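Local coordinates for protein beta-lactamase (Burkholderia cenocepacia, PDB 5E2G) that probably hydrolyses beta-lactams to substituted beta-amino acids, as a class C beta-lactamase, at residues A[227-232]-A[322-327]; A[260-265]-A[281-286]; A[276-281]-A[346-351]. All coordinates share one frame; numbering follows the deposited sequence.

Contact 1: A[227-232]-A[322-327]; sequences ADLLRF and TYVAFV
Leu229 of the helical segment 227-232 and Val324 of the strand segment 322-327 are the residues whose CA atoms come nearest, 8.5 Å from Leu229 CA to Val324 CA, a gap bridged by side chains alone. Both residues, and Thr322 two places before Val324, send their CB atoms toward the opposite segment. The contact is small and wholly apolar, and it hangs on one methyl: Leu229 CD2 reaches Val324 CG2 at 4.0 Å and lies 4.2 Å from Thr322 CG2, so that it meets two methyls on the same side of the strand. The valine turns CG1 anti to its backbone N (chi1 175°), which leaves CG2 beside the N as the branch that receives the leucine. The two side chains meet at a slant. All three touching residues are buried. Along the strand, Tyr323 alternates with them and points away, toward the other face of the sheet. Helix 226-235 thus covers one face of the large antiparallel sheet: Leu229 also rests on Val335 and Leu337 of the adjacent strand 332-338, strand 309-316 bonds to the other edge of 321-327, and Phe232 turns to helix 64-77.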
loop_
_atom_site.group_PDB
_atom_site.type_symbol
_atom_site.label_atom_id
_atom_site.label_comp_id
_atom_site.label_asym_id
_atom_site.label_seq_id
_atom_site.Cartn_x
_atom_site.Cartn_y
_atom_site.Cartn_z
ATOM N N ALA A 227 -1.609 3.883 14.216
ATOM C CA ALA A 227 -2.753 3.149 14.742
ATOM C C ALA A 227 -3.712 2.749 13.626
ATOM O O ALA A 227 -4.147 1.598 13.550
ATOM C CB ALA A 227 -3.469 3.986 15.803
ATOM N N ASP A 228 -4.045 3.688 12.738
ATOM C CA ASP A 228 -5.030 3.397 11.699
ATOM C C ASP A 228 -4.509 2.357 10.717
ATOM O O ASP A 228 -5.236 1.427 10.342
ATOM C CB ASP A 228 -5.415 4.675 10.959
ATOM C CG ASP A 228 -6.537 5.440 11.648
ATOM O OD1 ASP A 228 -6.845 5.166 12.828
ATOM O OD2 ASP A 228 -7.112 6.331 11.000
ATOM N N LEU A 229 -3.257 2.499 10.280
ATOM C CA LEU A 229 -2.678 1.496 9.392
ATOM C C LEU A 229 -2.615 0.139 10.082
ATOM O O LEU A 229 -2.852 -0.902 9.459
ATOM C CB LEU A 229 -1.288 1.940 8.937
ATOM C CG LEU A 229 -0.807 1.365 7.609
ATOM C CD1 LEU A 229 -1.920 1.469 6.584
ATOM C CD2 LEU A 229 0.421 2.105 7.128
ATOM N N LEU A 230 -2.329 0.138 11.382
ATOM C CA LEU A 230 -2.328 -1.105 12.140
ATOM C C LEU A 230 -3.713 -1.735 12.155
ATOM O O LEU A 230 -3.849 -2.955 12.027
ATOM C CB LEU A 230 -1.839 -0.845 13.565
ATOM C CG LEU A 230 -1.499 -2.095 14.371
ATOM C CD1 LEU A 230 -0.447 -2.925 13.624
ATOM C CD2 LEU A 230 -1.024 -1.703 15.764
ATOM N N ARG A 231 -4.755 -0.917 12.324
ATOM C CA ARG A 231 -6.111 -1.453 12.351
ATOM C C ARG A 231 -6.466 -2.096 11.016
ATOM O O ARG A 231 -7.148 -3.124 10.973
ATOM C CB ARG A 231 -7.094 -0.345 12.720
ATOM C CG ARG A 231 -8.473 -0.844 13.057
ATOM C CD ARG A 231 -9.325 0.227 13.726
ATOM N NE ARG A 231 -10.662 -0.285 14.029
ATOM C CZ ARG A 231 -10.955 -1.028 15.093
ATOM N NH1 ARG A 231 -10.011 -1.342 15.961
ATOM N NH2 ARG A 231 -12.191 -1.458 15.289
ATOM N N PHE A 232 -5.988 -1.513 9.916
ATOM C CA PHE A 232 -6.147 -2.124 8.599
ATOM C C PHE A 232 -5.461 -3.489 8.535
ATOM O O PHE A 232 -6.038 -4.463 8.038
ATOM C CB PHE A 232 -5.593 -1.167 7.547
ATOM C CG PHE A 232 -5.810 -1.601 6.119
ATOM C CD1 PHE A 232 -7.049 -2.041 5.681
ATOM C CD2 PHE A 232 -4.782 -1.506 5.200
ATOM C CE1 PHE A 232 -7.248 -2.418 4.357
ATOM C CE2 PHE A 232 -4.973 -1.884 3.866
ATOM C CZ PHE A 232 -6.210 -2.336 3.450
ATOM N N THR A 322 7.659 3.834 4.353
ATOM C CA THR A 322 6.618 2.992 4.925
ATOM C C THR A 322 6.896 1.527 4.618
ATOM O O THR A 322 7.413 1.193 3.551
ATOM C CB THR A 322 5.249 3.369 4.353
ATOM O OG1 THR A 322 5.110 4.788 4.394
ATOM C CG2 THR A 322 4.120 2.728 5.148
ATOM N N TYR A 323 6.529 0.652 5.553
ATOM C CA TYR A 323 6.553 -0.787 5.320
ATOM C C TYR A 323 5.447 -1.436 6.131
ATOM O O TYR A 323 5.215 -1.061 7.280
ATOM C CB TYR A 323 7.904 -1.416 5.701
ATOM C CG TYR A 323 8.023 -2.884 5.330
ATOM C CD1 TYR A 323 7.913 -3.298 4.006
ATOM C CD2 TYR A 323 8.251 -3.848 6.297
ATOM C CE1 TYR A 323 8.020 -4.642 3.655
ATOM C CE2 TYR A 323 8.367 -5.193 5.957
ATOM C CZ TYR A 323 8.249 -5.583 4.635
ATOM O OH TYR A 323 8.363 -6.909 4.301
ATOM N N VAL A 324 4.787 -2.422 5.532
ATOM C CA VAL A 324 3.701 -3.167 6.153
ATOM C C VAL A 324 3.922 -4.646 5.881
ATOM O O VAL A 324 4.127 -5.031 4.730
ATOM C CB VAL A 324 2.336 -2.739 5.591
ATOM C CG1 VAL A 324 1.248 -3.613 6.169
ATOM C CG2 VAL A 324 2.078 -1.254 5.864
ATOM N N ALA A 325 3.857 -5.477 6.920
ATOM C CA ALA A 325 4.011 -6.914 6.721
ATOM C C ALA A 325 3.245 -7.666 7.796
ATOM O O ALA A 325 3.256 -7.263 8.960
ATOM C CB ALA A 325 5.487 -7.334 6.745
ATOM N N PHE A 326 2.597 -8.765 7.415
ATOM C CA PHE A 326 1.835 -9.519 8.403
ATOM C C PHE A 326 1.698 -10.968 7.955
ATOM O O PHE A 326 1.920 -11.303 6.791
ATOM C CB PHE A 326 0.461 -8.877 8.658
ATOM C CG PHE A 326 -0.392 -8.750 7.433
ATOM C CD1 PHE A 326 -0.197 -7.711 6.538
ATOM C CD2 PHE A 326 -1.398 -9.668 7.181
ATOM C CE1 PHE A 326 -0.983 -7.598 5.408
ATOM C CE2 PHE A 326 -2.187 -9.555 6.051
ATOM C CZ PHE A 326 -1.980 -8.520 5.167
ATOM N N VAL A 327 1.369 -11.828 8.915
ATOM C CA VAL A 327 1.251 -13.268 8.692
ATOM C C VAL A 327 -0.087 -13.712 9.267
ATOM O O VAL A 327 -0.181 -13.957 10.477
ATOM C CB VAL A 327 2.414 -14.052 9.331
ATOM C CG1 VAL A 327 2.270 -15.530 9.054
ATOM C CG2 VAL A 327 3.763 -13.563 8.827
#

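Contact 2: A[260-265]-A[281-286]; sequences AGPLTQ and LLAGNA
Gly284, the last residue of helix 278-284, receives Pro262 and Leu263 from the turn that leads into strand 263-265. This is the tightly packed part. Leu263 CA and Gly284 CA are 5.2 Å apart, a separation short enough for side chains of one segment to rest directly on the backbone of the other, and on the helix side the surface they meet is main chain. CG of the Pro262 ring sits 3.7 Å from Gly284 N. Deeper in, Leu263 holds its CG anti to the backbone N (chi1 170°), which carries CD1 alongside the end of the helix, 3.7 Å from Gly284 O. That is a van der Waals contact between a methyl and a carbonyl oxygen; Leu263 and Gly284 are both buried. The solvent side is looser. There the same Pro262 CG meets Ala283 CB at 3.9 Å, the one pair of apolar side-chain atoms, between two exposed residues. Leu263 also packs on Tyr272 of strand 270-273, which joins the pairing to the sheet. Behind the contact, Ala260 and Leu263 bond to each other twice through their backbones, Ala260 N to Leu263 O at 2.8 Å and Leu263 N to Ala260 O at 2.9 Å. Gly261, with its positive phi of 49°, and Pro262 occupy the two corners between them. This is a two-residue beta hairpin with a type II' turn, joining strands 256-260 and 263-265 of the large antiparallel sheet, its turn resting against the C-terminal end of a short helix.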
loop_
_atom_site.group_PDB
_atom_site.type_symbol
_atom_site.label_atom_id
_atom_site.label_comp_id
_atom_site.label_asym_id
_atom_site.label_seq_id
_atom_site.Cartn_x
_atom_site.Cartn_y
_atom_site.Cartn_z
ATOM N N ALA A 260 6.326 -13.345 -10.120
ATOM C CA ALA A 260 7.336 -12.507 -10.766
ATOM C C ALA A 260 8.628 -12.688 -9.985
ATOM O O ALA A 260 8.736 -12.220 -8.848
ATOM C CB ALA A 260 6.920 -11.039 -10.817
ATOM N N GLY A 261 9.596 -13.377 -10.583
ATOM C CA GLY A 261 10.765 -13.802 -9.857
ATOM C C GLY A 261 10.384 -14.486 -8.557
ATOM O O GLY A 261 9.565 -15.407 -8.533
ATOM N N PRO A 262 10.949 -14.012 -7.442
ATOM C CA PRO A 262 10.656 -14.612 -6.131
ATOM C C PRO A 262 9.318 -14.195 -5.549
ATOM O O PRO A 262 8.886 -14.766 -4.537
ATOM C CB PRO A 262 11.788 -14.072 -5.262
ATOM C CG PRO A 262 11.986 -12.682 -5.826
ATOM C CD PRO A 262 11.856 -12.854 -7.319
ATOM N N LEU A 263 8.675 -13.218 -6.157
ATOM C CA LEU A 263 7.529 -12.527 -5.606
ATOM C C LEU A 263 6.249 -13.118 -6.171
ATOM O O LEU A 263 6.207 -13.555 -7.322
ATOM C CB LEU A 263 7.648 -11.040 -5.948
ATOM C CG LEU A 263 6.569 -9.993 -5.754
ATOM C CD1 LEU A 263 7.261 -8.646 -5.627
ATOM C CD2 LEU A 263 5.621 -9.984 -6.927
ATOM N N THR A 264 5.206 -13.135 -5.350
ATOM C CA THR A 264 3.864 -13.451 -5.812
ATOM C C THR A 264 3.014 -12.193 -5.686
ATOM O O THR A 264 3.001 -11.548 -4.634
ATOM C CB THR A 264 3.261 -14.613 -5.023
ATOM O OG1 THR A 264 4.079 -15.768 -5.216
ATOM C CG2 THR A 264 1.848 -14.921 -5.499
ATOM N N GLN A 265 2.339 -11.834 -6.771
ATOM C CA GLN A 265 1.578 -10.595 -6.864
ATOM C C GLN A 265 0.102 -10.877 -6.619
ATOM O O GLN A 265 -0.523 -11.621 -7.385
ATOM C CB GLN A 265 1.777 -9.949 -8.236
ATOM C CG GLN A 265 1.053 -8.638 -8.404
ATOM C CD GLN A 265 1.552 -7.581 -7.445
ATOM O OE1 GLN A 265 2.711 -7.176 -7.511
ATOM N NE2 GLN A 265 0.681 -7.127 -6.544
ATOM N N LEU A 281 12.754 -12.380 0.921
ATOM C CA LEU A 281 12.179 -11.046 1.057
ATOM C C LEU A 281 13.088 -9.991 0.462
ATOM O O LEU A 281 12.618 -9.057 -0.193
ATOM C CB LEU A 281 11.918 -10.735 2.527
ATOM C CG LEU A 281 10.964 -11.691 3.231
ATOM C CD1 LEU A 281 10.880 -11.332 4.695
ATOM C CD2 LEU A 281 9.585 -11.640 2.586
ATOM N N LEU A 282 14.396 -10.117 0.690
ATOM C CA LEU A 282 15.329 -9.160 0.117
ATOM C C LEU A 282 15.230 -9.157 -1.403
ATOM O O LEU A 282 15.161 -8.092 -2.024
ATOM C CB LEU A 282 16.759 -9.472 0.576
ATOM C CG LEU A 282 16.991 -9.560 2.090
ATOM C CD1 LEU A 282 18.373 -10.067 2.410
ATOM C CD2 LEU A 282 16.765 -8.226 2.761
ATOM N N ALA A 283 15.189 -10.344 -2.017
ATOM C CA ALA A 283 15.113 -10.429 -3.471
ATOM C C ALA A 283 13.799 -9.867 -3.995
ATOM O O ALA A 283 13.773 -9.207 -5.041
ATOM C CB ALA A 283 15.285 -11.879 -3.919
ATOM N N GLY A 284 12.703 -10.120 -3.280
ATOM C CA GLY A 284 11.405 -9.627 -3.702
ATOM C C GLY A 284 11.232 -8.137 -3.524
ATOM O O GLY A 284 10.473 -7.513 -4.266
ATOM N N ASN A 285 11.931 -7.539 -2.561
ATOM C CA ASN A 285 11.880 -6.095 -2.363
ATOM C C ASN A 285 13.080 -5.382 -2.962
ATOM O O ASN A 285 13.300 -4.209 -2.662
ATOM C CB ASN A 285 11.760 -5.769 -0.875
ATOM C CG ASN A 285 10.468 -6.282 -0.290
ATOM O OD1 ASN A 285 10.452 -7.258 0.460
ATOM N ND2 ASN A 285 9.367 -5.649 -0.656
ATOM N N ALA A 286 13.843 -6.064 -3.812
ATOM C CA ALA A 286 15.054 -5.507 -4.375
ATOM C C ALA A 286 14.717 -4.471 -5.447
ATOM O O ALA A 286 13.634 -4.508 -6.040
ATOM C CB ALA A 286 15.918 -6.618 -4.966
#

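Contact 3: A[276-281]-A[346-351]; sequences VALPTL and ERVKAA
Leu278 and Leu281, three residues apart and so on one side of their short helix, lean against Val348 and Lys349 of helix 344-357. Just before helix 278-284, the carbonyl of Val276 accepts a hydrogen bond from the hydroxyl of Tyr352, on helix 344-357 one turn beyond Val348. Ala277 stands at the N-cap position, and Thr280 N bonds to Ala277 O at 2.9 Å. Leu278 follows with CG anti to its backbone N (chi1 180°), extended toward the other helix, and its two methyls divide the work. CD1 lies 4.2 Å from Val348 CG1, while CD2 comes to 4.4 Å from Lys349 CG, touching the aliphatic root of a chain whose ammonium end heads away to form a salt bridge with Glu346; the modelled length of that bridge is doubtful. A bound acetic acid molecule, probably from the crystallisation liquor, is about 4 Å from the side chain of Leu278. The C-terminal helix 344-357 is a layer over the antiparallel sheet of the class C fold, with helix 278-284 beside it: Val348 and Ala351 rest on Tyr323 of strand 321-327, and Ala350 and Glu346 face the N-terminal helix 3-21. Thr280 turns instead to Tyr272 of strand 270-273. Between the two segments the CA atoms come nearest at Leu281, 7.2 Å from Leu281 CA to Val348 CA, and the touching atom is Leu281 CB, 3.7 Å from Val348 CG1. That one valine methyl therefore meets both leucines, while the side chain of Leu281 also packs on Tyr272 and Tyr352.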
loop_
_atom_site.group_PDB
_atom_site.type_symbol
_atom_site.label_atom_id
_atom_site.label_comp_id
_atom_site.label_asym_id
_atom_site.label_seq_id
_atom_site.Cartn_x
_atom_site.Cartn_y
_atom_site.Cartn_z
ATOM N N VAL A 276 9.268 -17.893 5.777
ATOM C CA VAL A 276 9.946 -17.255 4.655
ATOM C C VAL A 276 11.385 -16.943 5.053
ATOM O O VAL A 276 11.627 -16.412 6.144
ATOM C CB VAL A 276 9.200 -15.976 4.222
ATOM C CG1 VAL A 276 8.896 -15.102 5.438
ATOM C CG2 VAL A 276 9.990 -15.212 3.167
ATOM N N ALA A 277 12.337 -17.279 4.172
ATOM C CA ALA A 277 13.743 -16.965 4.413
ATOM C C ALA A 277 14.022 -15.521 4.049
ATOM O O ALA A 277 13.453 -14.991 3.090
ATOM C CB ALA A 277 14.663 -17.880 3.603
ATOM N N LEU A 278 14.898 -14.879 4.815
ATOM C CA LEU A 278 15.191 -13.473 4.536
ATOM C C LEU A 278 15.649 -13.223 3.100
ATOM O O LEU A 278 15.150 -12.268 2.483
ATOM C CB LEU A 278 16.210 -12.930 5.547
ATOM C CG LEU A 278 16.555 -11.454 5.296
ATOM C CD1 LEU A 278 15.307 -10.591 5.343
ATOM C CD2 LEU A 278 17.604 -10.949 6.283
ATOM N N PRO A 279 16.553 -14.021 2.504
ATOM C CA PRO A 279 16.903 -13.775 1.095
ATOM C C PRO A 279 15.692 -13.722 0.182
ATOM O O PRO A 279 15.715 -13.006 -0.824
ATOM C CB PRO A 279 17.824 -14.952 0.750
ATOM C CG PRO A 279 18.373 -15.405 2.050
ATOM C CD PRO A 279 17.301 -15.169 3.057
ATOM N N THR A 280 14.620 -14.444 0.513
ATOM C CA THR A 280 13.419 -14.375 -0.307
ATOM C C THR A 280 12.815 -12.981 -0.268
ATOM O O THR A 280 12.425 -12.435 -1.307
ATOM C CB THR A 280 12.400 -15.410 0.156
ATOM O OG1 THR A 280 12.906 -16.716 -0.109
ATOM C CG2 THR A 280 11.121 -15.237 -0.601
ATOM N N LEU A 281 12.754 -12.380 0.921
ATOM C CA LEU A 281 12.179 -11.046 1.057
ATOM C C LEU A 281 13.088 -9.991 0.462
ATOM O O LEU A 281 12.618 -9.057 -0.193
ATOM C CB LEU A 281 11.918 -10.735 2.527
ATOM C CG LEU A 281 10.964 -11.691 3.231
ATOM C CD1 LEU A 281 10.880 -11.332 4.695
ATOM C CD2 LEU A 281 9.585 -11.640 2.586
ATOM N N GLU A 346 16.306 -2.243 4.447
ATOM C CA GLU A 346 16.484 -2.048 5.882
ATOM C C GLU A 346 15.155 -2.063 6.630
ATOM O O GLU A 346 15.100 -2.505 7.784
ATOM C CB GLU A 346 17.239 -0.746 6.154
ATOM C CG GLU A 346 18.712 -0.814 5.817
ATOM C CD GLU A 346 19.440 -1.881 6.613
ATOM O OE1 GLU A 346 19.086 -2.112 7.787
ATOM O OE2 GLU A 346 20.364 -2.507 6.058
ATOM N N ARG A 347 14.077 -1.583 6.008
ATOM C CA ARG A 347 12.758 -1.790 6.599
ATOM C C ARG A 347 12.432 -3.276 6.653
ATOM O O ARG A 347 11.866 -3.769 7.639
ATOM C CB ARG A 347 11.688 -1.045 5.801
ATOM C CG ARG A 347 12.136 0.272 5.219
ATOM C CD ARG A 347 11.082 0.850 4.278
ATOM N NE ARG A 347 11.669 1.849 3.395
ATOM C CZ ARG A 347 11.041 2.403 2.371
ATOM N NH1 ARG A 347 9.795 2.058 2.097
ATOM N NH2 ARG A 347 11.657 3.296 1.613
ATOM N N VAL A 348 12.794 -4.005 5.597
ATOM C CA VAL A 348 12.510 -5.433 5.529
ATOM C C VAL A 348 13.247 -6.168 6.639
ATOM O O VAL A 348 12.658 -6.976 7.366
ATOM C CB VAL A 348 12.878 -5.979 4.138
ATOM C CG1 VAL A 348 12.760 -7.479 4.110
ATOM C CG2 VAL A 348 11.998 -5.350 3.079
ATOM N N LYS A 349 14.542 -5.868 6.802
ATOM C CA LYS A 349 15.357 -6.585 7.778
ATOM C C LYS A 349 14.847 -6.362 9.192
ATOM O O LYS A 349 14.789 -7.303 9.992
ATOM C CB LYS A 349 16.815 -6.147 7.681
ATOM C CG LYS A 349 17.522 -6.531 6.404
ATOM C CD LYS A 349 18.944 -6.013 6.433
ATOM C CE LYS A 349 19.411 -5.606 5.049
ATOM N NZ LYS A 349 20.584 -4.683 5.139
ATOM N N ALA A 350 14.474 -5.121 9.519
ATOM C CA ALA A 350 13.987 -4.828 10.862
ATOM C C ALA A 350 12.657 -5.526 11.131
ATOM O O ALA A 350 12.458 -6.104 12.205
ATOM C CB ALA A 350 13.873 -3.316 11.047
ATOM N N ALA A 351 11.738 -5.497 10.166
ATOM C CA ALA A 351 10.477 -6.209 10.334
ATOM C C ALA A 351 10.712 -7.700 10.533
ATOM O O ALA A 351 10.092 -8.330 11.396
ATOM C CB ALA A 351 9.581 -5.962 9.123
#

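In the fold
From the N terminus, the chain first reaches 227-232, with 89 residues between it and its partner 322-327, so contact 1 closes a long loop. Inside it, 260-265 meets 281-286 after only 15 residues, and contact 2 is nested there. Contact 3 starts at 276-281, overlapping contact 2 at Leu281, and closes at 346-351 near the C terminus, crossing both others. Strand 321-327 joins contacts 1 and 3: it carries helix 226-235 on one face and helix 344-357 on the other, where Thr322 O probably bonds to Arg347 NH1 at 2.9 Å. Helix 278-284 links contacts 2 and 3, tying the hairpin turn to the C-terminal helix.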